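Local coordinates for rifamycin polyketide synthase (Amycolatopsis mediterranei, PDB 4LN9), which probably removes water from a beta-hydroxyacyl polyketide intermediate, serving as the dehydratase domain of the terminal module in rifamycin biosynthesis, at residues A[158-163]-A[271-276]; A[165-170]-A[293-298]; A[136-139]-A[144-147]; A[120-125]-A[129-134]. All blocks are in the same frame, centred on the assembly; numbering follows the deposited sequence.

Contact 1 (A[158-163]-A[271-276])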
loop_
_atom_site.group_PDB
_atom_site.type_symbol
_atom_site.label_atom_id
_atom_site.label_comp_id
_atom_site.label_asym_id
_atom_site.label_seq_id
_atom_site.Cartn_x
_atom_site.Cartn_y
_atom_site.Cartn_z
ATOM N N ARG A 158 -7.625 28.837 -1.939
ATOM C CA ARG A 158 -7.272 30.195 -1.565
ATOM C C ARG A 158 -6.746 30.152 -0.133
ATOM O O ARG A 158 -7.474 29.772 0.783
ATOM C CB ARG A 158 -8.514 31.089 -1.631
ATOM C CG ARG A 158 -8.240 32.563 -1.384
ATOM C CD ARG A 158 -9.528 33.369 -1.416
ATOM N NE ARG A 158 -10.053 33.512 -2.770
ATOM C CZ ARG A 158 -11.208 33.000 -3.184
ATOM N NH1 ARG A 158 -11.932 32.249 -2.365
ATOM N NH2 ARG A 158 -11.659 33.270 -4.401
ATOM N N PRO A 159 -5.446 30.431 0.047
ATOM C CA PRO A 159 -4.852 30.392 1.383
ATOM C C PRO A 159 -5.475 31.426 2.324
ATOM O O PRO A 159 -6.052 32.409 1.862
ATOM C CB PRO A 159 -3.392 30.753 1.114
ATOM C CG PRO A 159 -3.459 31.649 -0.079
ATOM C CD PRO A 159 -4.560 31.080 -0.935
ATOM N N ARG A 160 -5.348 31.203 3.630
ATOM C CA ARG A 160 -5.496 32.280 4.613
ATOM C C ARG A 160 -4.214 33.096 4.631
ATOM O O ARG A 160 -3.164 32.595 4.235
ATOM C CB ARG A 160 -5.736 31.688 6.001
ATOM C CG ARG A 160 -6.940 30.768 6.078
ATOM C CD ARG A 160 -8.212 31.571 6.270
ATOM N NE ARG A 160 -8.732 31.437 7.626
ATOM C CZ ARG A 160 -9.770 30.675 7.952
ATOM N NH1 ARG A 160 -10.425 30.007 7.011
ATOM N NH2 ARG A 160 -10.170 30.598 9.214
ATOM N N GLY A 161 -4.256 34.294 5.196
ATOM C CA GLY A 161 -3.031 35.072 5.328
ATOM C C GLY A 161 -2.563 35.120 6.764
ATOM O O GLY A 161 -1.659 34.386 7.169
ATOM N N THR A 162 -3.281 35.899 7.561
ATOM C CA THR A 162 -2.922 36.118 8.943
ATOM C C THR A 162 -4.123 35.767 9.817
ATOM O O THR A 162 -5.240 35.625 9.317
ATOM C CB THR A 162 -2.523 37.589 9.164
ATOM O OG1 THR A 162 -3.523 38.446 8.596
ATOM C CG2 THR A 162 -1.185 37.880 8.485
ATOM N N ALA A 163 -3.867 35.496 11.093
ATOM C CA ALA A 163 -4.931 35.218 12.052
ATOM C C ALA A 163 -5.980 36.329 12.042
ATOM O O ALA A 163 -5.650 37.494 11.824
ATOM C CB ALA A 163 -4.346 35.054 13.447
ATOM N N ARG A 271 -7.654 23.335 9.000
ATOM C CA ARG A 271 -6.508 23.707 8.179
ATOM C C ARG A 271 -5.261 23.822 9.039
ATOM O O ARG A 271 -5.248 24.552 10.030
ATOM C CB ARG A 271 -6.756 25.050 7.501
ATOM C CG ARG A 271 -7.646 24.973 6.278
ATOM C CD ARG A 271 -7.935 26.367 5.756
ATOM N NE ARG A 271 -8.971 26.349 4.731
ATOM C CZ ARG A 271 -10.273 26.277 4.987
ATOM N NH1 ARG A 271 -10.706 26.277 6.241
ATOM N NH2 ARG A 271 -11.144 26.230 3.989
ATOM N N LEU A 272 -4.168 23.242 8.558
ATOM C CA LEU A 272 -2.872 23.443 9.176
ATOM C C LEU A 272 -2.040 24.403 8.339
ATOM O O LEU A 272 -1.911 24.225 7.128
ATOM C CB LEU A 272 -2.143 22.109 9.317
ATOM C CG LEU A 272 -0.719 22.227 9.855
ATOM C CD1 LEU A 272 -0.741 22.411 11.365
ATOM C CD2 LEU A 272 0.105 21.008 9.466
ATOM N N HIS A 273 -1.608 25.500 8.952
ATOM C CA HIS A 273 -1.058 26.612 8.187
ATOM C C HIS A 273 0.436 26.643 8.269
ATOM O O HIS A 273 1.106 27.070 7.330
ATOM C CB HIS A 273 -1.638 27.936 8.664
ATOM C CG HIS A 273 -3.136 28.027 8.528
ATOM N ND1 HIS A 273 -3.743 28.273 7.353
ATOM C CD2 HIS A 273 -4.150 27.795 9.452
ATOM C CE1 HIS A 273 -5.077 28.240 7.524
ATOM N NE2 HIS A 273 -5.322 27.991 8.820
ATOM N N ALA A 274 0.971 26.244 9.418
ATOM C CA ALA A 274 2.414 26.233 9.626
ATOM C C ALA A 274 2.805 24.983 10.405
ATOM O O ALA A 274 2.185 24.663 11.418
ATOM C CB ALA A 274 2.847 27.485 10.380
ATOM N N ALA A 275 3.796 24.250 9.905
ATOM C CA ALA A 275 4.076 22.903 10.405
ATOM C C ALA A 275 5.066 22.892 11.570
ATOM O O ALA A 275 6.004 23.689 11.610
ATOM C CB ALA A 275 4.568 22.006 9.278
ATOM N N GLY A 276 4.878 21.948 12.488
ATOM C CA GLY A 276 5.935 21.554 13.411
ATOM C C GLY A 276 6.079 22.479 14.606
ATOM O O GLY A 276 7.134 22.520 15.237
#

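Contact 2 (A[165-170]-A[293-298])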
loop_
_atom_site.group_PDB
_atom_site.type_symbol
_atom_site.label_atom_id
_atom_site.label_comp_id
_atom_site.label_asym_id
_atom_site.label_seq_id
_atom_site.Cartn_x
_atom_site.Cartn_y
_atom_site.Cartn_z
ATOM N N PHE A 165 -8.148 36.954 14.737
ATOM C CA PHE A 165 -8.154 37.504 16.088
ATOM C C PHE A 165 -6.843 38.229 16.388
ATOM O O PHE A 165 -5.791 37.874 15.855
ATOM C CB PHE A 165 -8.381 36.380 17.103
ATOM C CG PHE A 165 -8.452 36.851 18.528
ATOM C CD1 PHE A 165 -9.618 37.407 19.031
ATOM C CD2 PHE A 165 -7.336 36.792 19.348
ATOM C CE1 PHE A 165 -9.679 37.869 20.333
ATOM C CE2 PHE A 165 -7.391 37.249 20.653
ATOM C CZ PHE A 165 -8.565 37.786 21.147
ATOM N N ASP A 166 -6.919 39.275 17.205
ATOM C CA ASP A 166 -5.741 40.054 17.572
ATOM C C ASP A 166 -4.940 39.375 18.681
ATOM O O ASP A 166 -5.101 39.696 19.859
ATOM C CB ASP A 166 -6.154 41.458 18.013
ATOM C CG ASP A 166 -4.972 42.386 18.187
ATOM O OD1 ASP A 166 -3.836 41.971 17.871
ATOM O OD2 ASP A 166 -5.180 43.540 18.616
ATOM N N PHE A 167 -4.040 38.477 18.296
ATOM C CA PHE A 167 -3.259 37.716 19.266
ATOM C C PHE A 167 -2.103 38.549 19.820
ATOM O O PHE A 167 -1.461 38.163 20.799
ATOM C CB PHE A 167 -2.737 36.418 18.638
ATOM C CG PHE A 167 -3.770 35.326 18.549
ATOM C CD1 PHE A 167 -4.058 34.533 19.648
ATOM C CD2 PHE A 167 -4.440 35.081 17.359
ATOM C CE1 PHE A 167 -4.999 33.523 19.566
ATOM C CE2 PHE A 167 -5.370 34.060 17.267
ATOM C CZ PHE A 167 -5.664 33.293 18.377
ATOM N N ALA A 168 -1.877 39.717 19.221
ATOM C CA ALA A 168 -0.821 40.626 19.669
ATOM C C ALA A 168 -1.142 41.311 20.997
ATOM O O ALA A 168 -0.238 41.723 21.724
ATOM C CB ALA A 168 -0.516 41.661 18.596
ATOM N N ALA A 169 -2.428 41.525 21.261
ATOM C CA ALA A 169 -2.851 42.110 22.528
ATOM C C ALA A 169 -3.131 41.006 23.541
ATOM O O ALA A 169 -4.213 40.421 23.537
ATOM C CB ALA A 169 -4.095 42.966 22.325
ATOM N N TRP A 170 -2.119 40.630 24.314
ATOM C CA TRP A 170 -2.116 39.318 24.952
ATOM C C TRP A 170 -1.562 39.380 26.350
ATOM O O TRP A 170 -0.504 39.967 26.569
ATOM C CB TRP A 170 -1.308 38.341 24.111
ATOM C CG TRP A 170 -1.461 36.908 24.546
ATOM C CD1 TRP A 170 -0.639 36.191 25.407
ATOM C CD2 TRP A 170 -2.522 35.969 24.159
ATOM N NE1 TRP A 170 -1.115 34.916 25.583
ATOM C CE2 TRP A 170 -2.247 34.724 24.871
ATOM C CE3 TRP A 170 -3.655 36.051 23.364
ATOM C CZ2 TRP A 170 -3.054 33.607 24.735
ATOM C CZ3 TRP A 170 -4.471 34.924 23.248
ATOM C CH2 TRP A 170 -4.170 33.729 23.907
ATOM N N SER A 293 -14.897 26.245 17.899
ATOM C CA SER A 293 -14.003 26.655 16.820
ATOM C C SER A 293 -12.658 27.033 17.422
ATOM O O SER A 293 -12.568 27.309 18.615
ATOM C CB SER A 293 -14.592 27.853 16.070
ATOM O OG SER A 293 -14.684 28.986 16.917
ATOM N N LEU A 294 -11.596 26.933 16.629
ATOM C CA LEU A 294 -10.254 27.170 17.144
ATOM C C LEU A 294 -9.437 27.986 16.150
ATOM O O LEU A 294 -9.551 27.802 14.937
ATOM C CB LEU A 294 -9.552 25.842 17.450
ATOM C CG LEU A 294 -8.044 25.887 17.717
ATOM C CD1 LEU A 294 -7.752 26.544 19.058
ATOM C CD2 LEU A 294 -7.444 24.489 17.664
ATOM N N GLU A 295 -8.705 28.971 16.670
ATOM C CA GLU A 295 -7.624 29.615 15.928
ATOM C C GLU A 295 -6.398 29.641 16.831
ATOM O O GLU A 295 -6.510 29.906 18.028
ATOM C CB GLU A 295 -8.021 31.049 15.544
ATOM C CG GLU A 295 -7.042 31.763 14.615
ATOM C CD GLU A 295 -7.602 33.057 14.035
ATOM O OE1 GLU A 295 -8.059 33.916 14.820
ATOM O OE2 GLU A 295 -7.542 33.236 12.799
ATOM N N ALA A 296 -5.251 29.242 16.291
ATOM C CA ALA A 296 -4.027 29.193 17.077
ATOM C C ALA A 296 -2.854 29.764 16.288
ATOM O O ALA A 296 -2.770 29.591 15.071
ATOM C CB ALA A 296 -3.734 27.768 17.519
ATOM N N VAL A 297 -2.045 30.580 16.960
ATOM C CA VAL A 297 -0.842 31.153 16.359
ATOM C C VAL A 297 0.402 30.716 17.128
ATOM O O VAL A 297 0.307 30.267 18.271
ATOM C CB VAL A 297 -0.895 32.699 16.323
ATOM C CG1 VAL A 297 -2.055 33.180 15.465
ATOM C CG2 VAL A 297 -0.986 33.272 17.732
ATOM N N ASP A 298 1.563 30.783 16.477
ATOM C CA ASP A 298 2.821 30.575 17.190
ATOM C C ASP A 298 3.280 31.874 17.841
ATOM O O ASP A 298 2.590 32.890 17.761
ATOM C CB ASP A 298 3.903 30.007 16.262
ATOM C CG ASP A 298 4.209 30.917 15.086
ATOM O OD1 ASP A 298 4.112 32.153 15.241
ATOM O OD2 ASP A 298 4.641 30.396 14.035
#

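Contact 3 (A[136-139]-A[144-147])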
loop_
_atom_site.group_PDB
_atom_site.type_symbol
_atom_site.label_atom_id
_atom_site.label_comp_id
_atom_site.label_asym_id
_atom_site.label_seq_id
_atom_site.Cartn_x
_atom_site.Cartn_y
_atom_site.Cartn_z
ATOM N N PHE A 136 -8.154 3.045 9.145
ATOM C CA PHE A 136 -8.464 1.687 9.588
ATOM C C PHE A 136 -7.399 1.183 10.553
ATOM O O PHE A 136 -6.220 1.513 10.404
ATOM C CB PHE A 136 -8.548 0.732 8.395
ATOM C CG PHE A 136 -9.558 1.136 7.362
ATOM C CD1 PHE A 136 -10.897 0.814 7.522
ATOM C CD2 PHE A 136 -9.150 1.694 6.162
ATOM C CE1 PHE A 136 -11.827 1.161 6.558
ATOM C CE2 PHE A 136 -10.067 2.009 5.177
ATOM C CZ PHE A 136 -11.412 1.765 5.386
ATOM N N SER A 137 -7.765 0.164 11.327
ATOM C CA SER A 137 -6.790 -0.582 12.110
ATOM C C SER A 137 -7.059 -2.084 12.109
ATOM O O SER A 137 -8.203 -2.527 11.996
ATOM C CB SER A 137 -6.730 -0.053 13.544
ATOM O OG SER A 137 -7.880 -0.437 14.277
ATOM N N LEU A 138 -5.987 -2.852 12.275
ATOM C CA LEU A 138 -6.057 -4.304 12.381
ATOM C C LEU A 138 -5.184 -4.769 13.542
ATOM O O LEU A 138 -3.955 -4.705 13.469
ATOM C CB LEU A 138 -5.561 -4.953 11.084
ATOM C CG LEU A 138 -5.619 -6.482 11.023
ATOM C CD1 LEU A 138 -7.061 -6.963 11.087
ATOM C CD2 LEU A 138 -4.931 -6.999 9.768
ATOM N N ARG A 139 -5.826 -5.146 14.644
ATOM C CA ARG A 139 -5.127 -5.712 15.793
ATOM C C ARG A 139 -4.476 -7.048 15.439
ATOM O O ARG A 139 -5.016 -7.817 14.645
ATOM C CB ARG A 139 -6.098 -5.898 16.961
ATOM C CG ARG A 139 -6.697 -4.601 17.485
ATOM C CD ARG A 139 -5.909 -4.066 18.670
ATOM N NE ARG A 139 -6.771 -3.407 19.647
ATOM C CZ ARG A 139 -7.163 -3.959 20.790
ATOM N NH1 ARG A 139 -6.729 -5.166 21.131
ATOM N NH2 ARG A 139 -7.985 -3.303 21.599
ATOM N N SER A 144 -10.398 -9.052 11.046
ATOM C CA SER A 144 -10.994 -7.982 10.255
ATOM C C SER A 144 -10.592 -6.589 10.728
ATOM O O SER A 144 -10.432 -6.341 11.924
ATOM C CB SER A 144 -12.518 -8.117 10.213
ATOM O OG SER A 144 -13.103 -7.673 11.424
ATOM N N TRP A 145 -10.525 -5.665 9.775
ATOM C CA TRP A 145 -10.154 -4.281 10.035
ATOM C C TRP A 145 -11.295 -3.531 10.653
ATOM O O TRP A 145 -12.450 -3.720 10.267
ATOM C CB TRP A 145 -9.770 -3.608 8.728
ATOM C CG TRP A 145 -8.501 -4.146 8.131
ATOM C CD1 TRP A 145 -8.329 -5.319 7.404
ATOM C CD2 TRP A 145 -7.191 -3.498 8.128
ATOM N NE1 TRP A 145 -7.033 -5.437 6.974
ATOM C CE2 TRP A 145 -6.290 -4.395 7.408
ATOM C CE3 TRP A 145 -6.679 -2.337 8.688
ATOM C CZ2 TRP A 145 -4.957 -4.086 7.210
ATOM C CZ3 TRP A 145 -5.337 -2.031 8.470
ATOM C CH2 TRP A 145 -4.492 -2.897 7.769
ATOM N N LEU A 146 -10.961 -2.530 11.465
ATOM C CA LEU A 146 -11.956 -1.668 12.100
ATOM C C LEU A 146 -11.784 -0.250 11.545
ATOM O O LEU A 146 -10.656 0.188 11.317
ATOM C CB LEU A 146 -11.717 -1.677 13.617
ATOM C CG LEU A 146 -12.690 -1.053 14.625
ATOM C CD1 LEU A 146 -14.133 -1.431 14.318
ATOM C CD2 LEU A 146 -12.308 -1.477 16.039
ATOM N N ARG A 147 -12.884 0.390 11.144
ATOM C CA ARG A 147 -12.784 1.777 10.693
ATOM C C ARG A 147 -12.919 2.757 11.847
ATOM O O ARG A 147 -13.804 2.621 12.691
ATOM C CB ARG A 147 -13.801 2.101 9.598
ATOM C CG ARG A 147 -13.489 3.405 8.879
ATOM C CD ARG A 147 -14.340 3.589 7.633
ATOM N NE ARG A 147 -15.705 3.976 7.974
ATOM C CZ ARG A 147 -16.640 4.267 7.078
ATOM N NH1 ARG A 147 -16.350 4.251 5.785
ATOM N NH2 ARG A 147 -17.863 4.591 7.475
HETATM O O HOH W 1 -9.155 -5.221 14.171
#

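Contact 4 (A[120-125]-A[129-134])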
loop_
_atom_site.group_PDB
_atom_site.type_symbol
_atom_site.label_atom_id
_atom_site.label_comp_id
_atom_site.label_asym_id
_atom_site.label_seq_id
_atom_site.Cartn_x
_atom_site.Cartn_y
_atom_site.Cartn_z
ATOM N N VAL A 120 -4.105 4.532 6.553
ATOM C CA VAL A 120 -4.822 5.707 6.087
ATOM C C VAL A 120 -5.038 5.612 4.589
ATOM O O VAL A 120 -4.082 5.543 3.818
ATOM C CB VAL A 120 -4.058 7.005 6.406
ATOM C CG1 VAL A 120 -4.950 8.215 6.175
ATOM C CG2 VAL A 120 -3.550 6.977 7.840
ATOM N N ALA A 121 -6.300 5.515 4.189
ATOM C CA ALA A 121 -6.632 5.332 2.786
ATOM C C ALA A 121 -7.199 6.608 2.180
ATOM O O ALA A 121 -8.251 7.095 2.596
ATOM C CB ALA A 121 -7.602 4.174 2.611
ATOM N N LEU A 122 -6.558 7.060 1.108
ATOM C CA LEU A 122 -6.960 8.267 0.403
ATOM C C LEU A 122 -7.492 7.892 -0.975
ATOM O O LEU A 122 -6.778 7.296 -1.781
ATOM C CB LEU A 122 -5.761 9.207 0.250
ATOM C CG LEU A 122 -6.064 10.652 -0.145
ATOM C CD1 LEU A 122 -6.932 11.324 0.909
ATOM C CD2 LEU A 122 -4.774 11.430 -0.356
ATOM N N GLY A 123 -8.760 8.200 -1.224
ATOM C CA GLY A 123 -9.396 7.848 -2.489
ATOM C C GLY A 123 -8.900 8.703 -3.637
ATOM O O GLY A 123 -8.166 9.670 -3.431
ATOM N N GLY A 124 -9.298 8.347 -4.854
ATOM C CA GLY A 124 -8.951 9.139 -6.026
ATOM C C GLY A 124 -9.714 10.447 -6.041
ATOM O O GLY A 124 -10.734 10.582 -5.365
ATOM N N PRO A 125 -9.223 11.429 -6.808
ATOM C CA PRO A 125 -9.845 12.755 -6.831
ATOM C C PRO A 125 -11.197 12.759 -7.549
ATOM O O PRO A 125 -11.314 12.206 -8.642
ATOM C CB PRO A 125 -8.829 13.608 -7.601
ATOM C CG PRO A 125 -8.014 12.634 -8.385
ATOM C CD PRO A 125 -7.946 11.396 -7.541
ATOM N N GLY A 129 -11.820 17.717 -7.139
ATOM C CA GLY A 129 -10.474 17.423 -6.650
ATOM C C GLY A 129 -10.462 16.933 -5.213
ATOM O O GLY A 129 -9.405 16.639 -4.654
ATOM N N SER A 130 -11.646 16.851 -4.615
ATOM C CA SER A 130 -11.783 16.318 -3.266
ATOM C C SER A 130 -11.526 14.813 -3.238
ATOM O O SER A 130 -11.797 14.109 -4.212
ATOM C CB SER A 130 -13.177 16.624 -2.714
ATOM O OG SER A 130 -14.178 15.964 -3.469
ATOM N N ARG A 131 -10.939 14.335 -2.145
ATOM C CA ARG A 131 -10.685 12.909 -1.971
ATOM C C ARG A 131 -11.289 12.423 -0.659
ATOM O O ARG A 131 -11.236 13.126 0.350
ATOM C CB ARG A 131 -9.180 12.632 -1.971
ATOM C CG ARG A 131 -8.433 13.140 -3.194
ATOM C CD ARG A 131 -6.937 12.902 -3.025
ATOM N NE ARG A 131 -6.174 13.249 -4.223
ATOM C CZ ARG A 131 -5.672 12.354 -5.068
ATOM N NH1 ARG A 131 -5.942 11.066 -4.909
ATOM N NH2 ARG A 131 -4.941 12.751 -6.101
ATOM N N THR A 132 -11.825 11.208 -0.658
ATOM C CA THR A 132 -12.201 10.565 0.594
ATOM C C THR A 132 -10.959 10.146 1.366
ATOM O O THR A 132 -9.924 9.832 0.777
ATOM C CB THR A 132 -13.074 9.324 0.357
ATOM O OG1 THR A 132 -12.384 8.420 -0.514
ATOM C CG2 THR A 132 -14.402 9.717 -0.270
ATOM N N VAL A 133 -11.059 10.170 2.690
ATOM C CA VAL A 133 -10.019 9.610 3.540
ATOM C C VAL A 133 -10.653 8.732 4.616
ATOM O O VAL A 133 -11.765 9.009 5.070
ATOM C CB VAL A 133 -9.157 10.718 4.185
ATOM C CG1 VAL A 133 -10.019 11.654 5.018
ATOM C CG2 VAL A 133 -8.046 10.110 5.027
ATOM N N ASP A 134 -10.088 7.539 4.799
ATOM C CA ASP A 134 -10.564 6.624 5.833
ATOM C C ASP A 134 -9.380 6.141 6.658
ATOM O O ASP A 134 -8.285 5.960 6.128
ATOM C CB ASP A 134 -11.277 5.424 5.200
ATOM C CG ASP A 134 -12.596 5.803 4.550
ATOM O OD1 ASP A 134 -13.620 5.860 5.265
ATOM O OD2 ASP A 134 -12.628 5.936 3.307
HETATM O O HOH W 2 -12.159 10.061 -3.274
#

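Contact 1 (A[158-163]-A[271-276])
R160 has the largest share of this surface contact and takes part in both of its touches, laying its side chain across H273 and R271 at the end of strand 263-272. Its aliphatic root meets the imidazole: CG of R160 comes to 3.5 Å from CE1 of H273, while CB of R160 stands 3.8 Å from the same carbon. The approach is oblique to the ring. A histidine suits this place because its CE1 corner can meet methylenes while a nitrogen remains available for polar work; here NE2 of H273 is hydrogen-bonded to OG1 of T306.

Farther out, R160 bends at chi2 (-83°) and chi3, which brings its guanidinium over R271. NH1 of R160 lies over one face of the R271 guanidinium, 3.8 Å from NH1 of R271, with the two planes 36° apart. Two like charges thus come close with no hydrogen bond between them. R271 reaches out with a straight chain, and its NE makes a salt bridge with OE2 of E156, a carboxylate that probably eases the proximity of the arginines.

No backbone hydrogen bonds join the two segments, so long side chains do the bridging. The loop 158-163 belongs to the linker running from strand 146-154 to strand 176-178; R160 also packs on L303 and T306 of strand 303-313, a neighbour of strand 263-272, and A163 touches strand 291-297.

Contact 2 (A[165-170]-A[293-298])
F165 and F167 fasten the linker to strand 291-297 in the second half of this double hotdog fold, using one hydrogen bond and one aromatic cluster. The polar part belongs to E295. Its OE1 accepts the backbone N-H of F165 at 3.0 Å from N, in a nearly straight bond (165°) made on the syn side of the carboxylate and 21° out of its plane. OE2 of E295 takes the backbone N-H of A164, so one glutamate grips two successive amides of a loop that is not part of a strand. The extended glutamate chain, with CG anti to the backbone N (chi1 -173°), gives it the reach.

Apolar packing centres on the buried ring of F167. V297 lies beneath one face, its CG2 3.9 Å from the ring centroid in a CH-pi contact. The branching of valine puts this methyl under the ring and the other, CG1, by its rim, 3.6 Å from CD2 of F167. CZ of F167 meanwhile reaches the backbone O of E295 at 3.5 Å.

A type I turn runs from D166 to A169, with a weak bond from the N of A168 to OD1 of D166. Between the two phenylalanines, an inverse gamma turn centred on D166 folds the linker so that F165 can cover the other face of F167: CD2 of F165 sits 3.7 Å above the F167 ring plane, over its centre.

Contact 3 (A[136-139]-A[144-147])
S137 and L146 face each other as an antiparallel hydrogen-bonded pair and supply both direct backbone hydrogen bonds, of 2.8 Å from N of L146 to O of S137 and 2.9 Å from N of S137 to O of L146. Toward the loop, a water donates to O of S144 at 2.8 Å and weakly accepts from the N of R139, extending the pairing where the strands part. The small hydroxyl of S137 serves the face it shares with L146, its OG being hydrogen-bonded to NE2 of H148.

Packing is heaviest on the other side. W145, with CG anti to the carbonyl carbon (chi1 -68°), swings its indole back over the partner strand, where it runs crosswise to L138. CB of L138 sits 3.6 Å from the centroid of the six-membered ring, only 9° off its normal, a close CH-pi contact. CD2 of L138 lies 3.8 Å from NE1 of W145, and CE3 of W145 meets CB of F136 at 3.6 Å. A broad indole suits this spot because it can span both residues and still offer NE1 to OE1 of Q46 of the second subunit.

F136 and R147 form the neighbouring non-hydrogen-bonded pair. The methylenes of R147 run along the CD1-CE1 side of the phenyl ring, with CG 3.6 Å from CE1 of F136, while its NH2 forms a salt bridge with E105.

The whole is the turn end of a beta hairpin, strands 131-139 and 146-154, whose W145 face contributes to the dimer contact of the double hotdog fold.

Contact 4 (A[120-125]-A[129-134])
A beta hairpin joins strands 116-122 and 131-139, and its antiparallel pairing runs from A121 and D134 up to G123 and T132. A121 and D134 exchange two backbone hydrogen bonds, of 2.8 Å from N of A121 to O of D134 and 2.9 Å from N of D134 to O of A121. The next comes from N of G123 to O of T132. Glycine suits position 123, where a CB would run into OG1 of T132. Beyond G123, toward the turn, the strands diverge, and a water bridges them, donating to O of G124 at 2.6 Å and accepting from N of T132.

R131 secures this frayed end. It stretches straight out across L122, its CD 3.7 Å from CD2 of L122, and brings NH1 within 3.0 Å of O of G123 in a hydrogen bond; NH1 also bonds to O of D51. P125 covers one face of the guanidinium, CD 3.3 Å from NH1 of R131, so the flat ion rests against the compact proline ring. NE of R131 is buried without a partner.

Inward, V120 and V133 stand shoulder to shoulder, CG1 of V120 3.8 Å from CG2 of V133. V133 packs on L153 of strand 146-154. The compact, branched V120 fits between the sheet and L86 and A90 of helix 80-93, the central helix that a hotdog sheet characteristically wraps around.

In the fold
From the N terminus, contact 4 closes first, bringing 120-125 and 129-134 together across a short turn, and contact 3 closes the next hairpin. The two follow in series and share strand 131-139; D134 and R147 connect them by a long, weak ion pair, and F136 packs on A121. Both reach the second subunit. Beyond strand 146-154 the linker supplies 158-163 and then 165-170, each contacting sequence more than 100 residues later. These loops cross: contact 1 opens, contact 2 opens, contact 1 closes and contact 2 closes. A163 of contact 1 touches E295 and V297 of contact 2, so together they hold the linker against strands of the second half of the double hotdog.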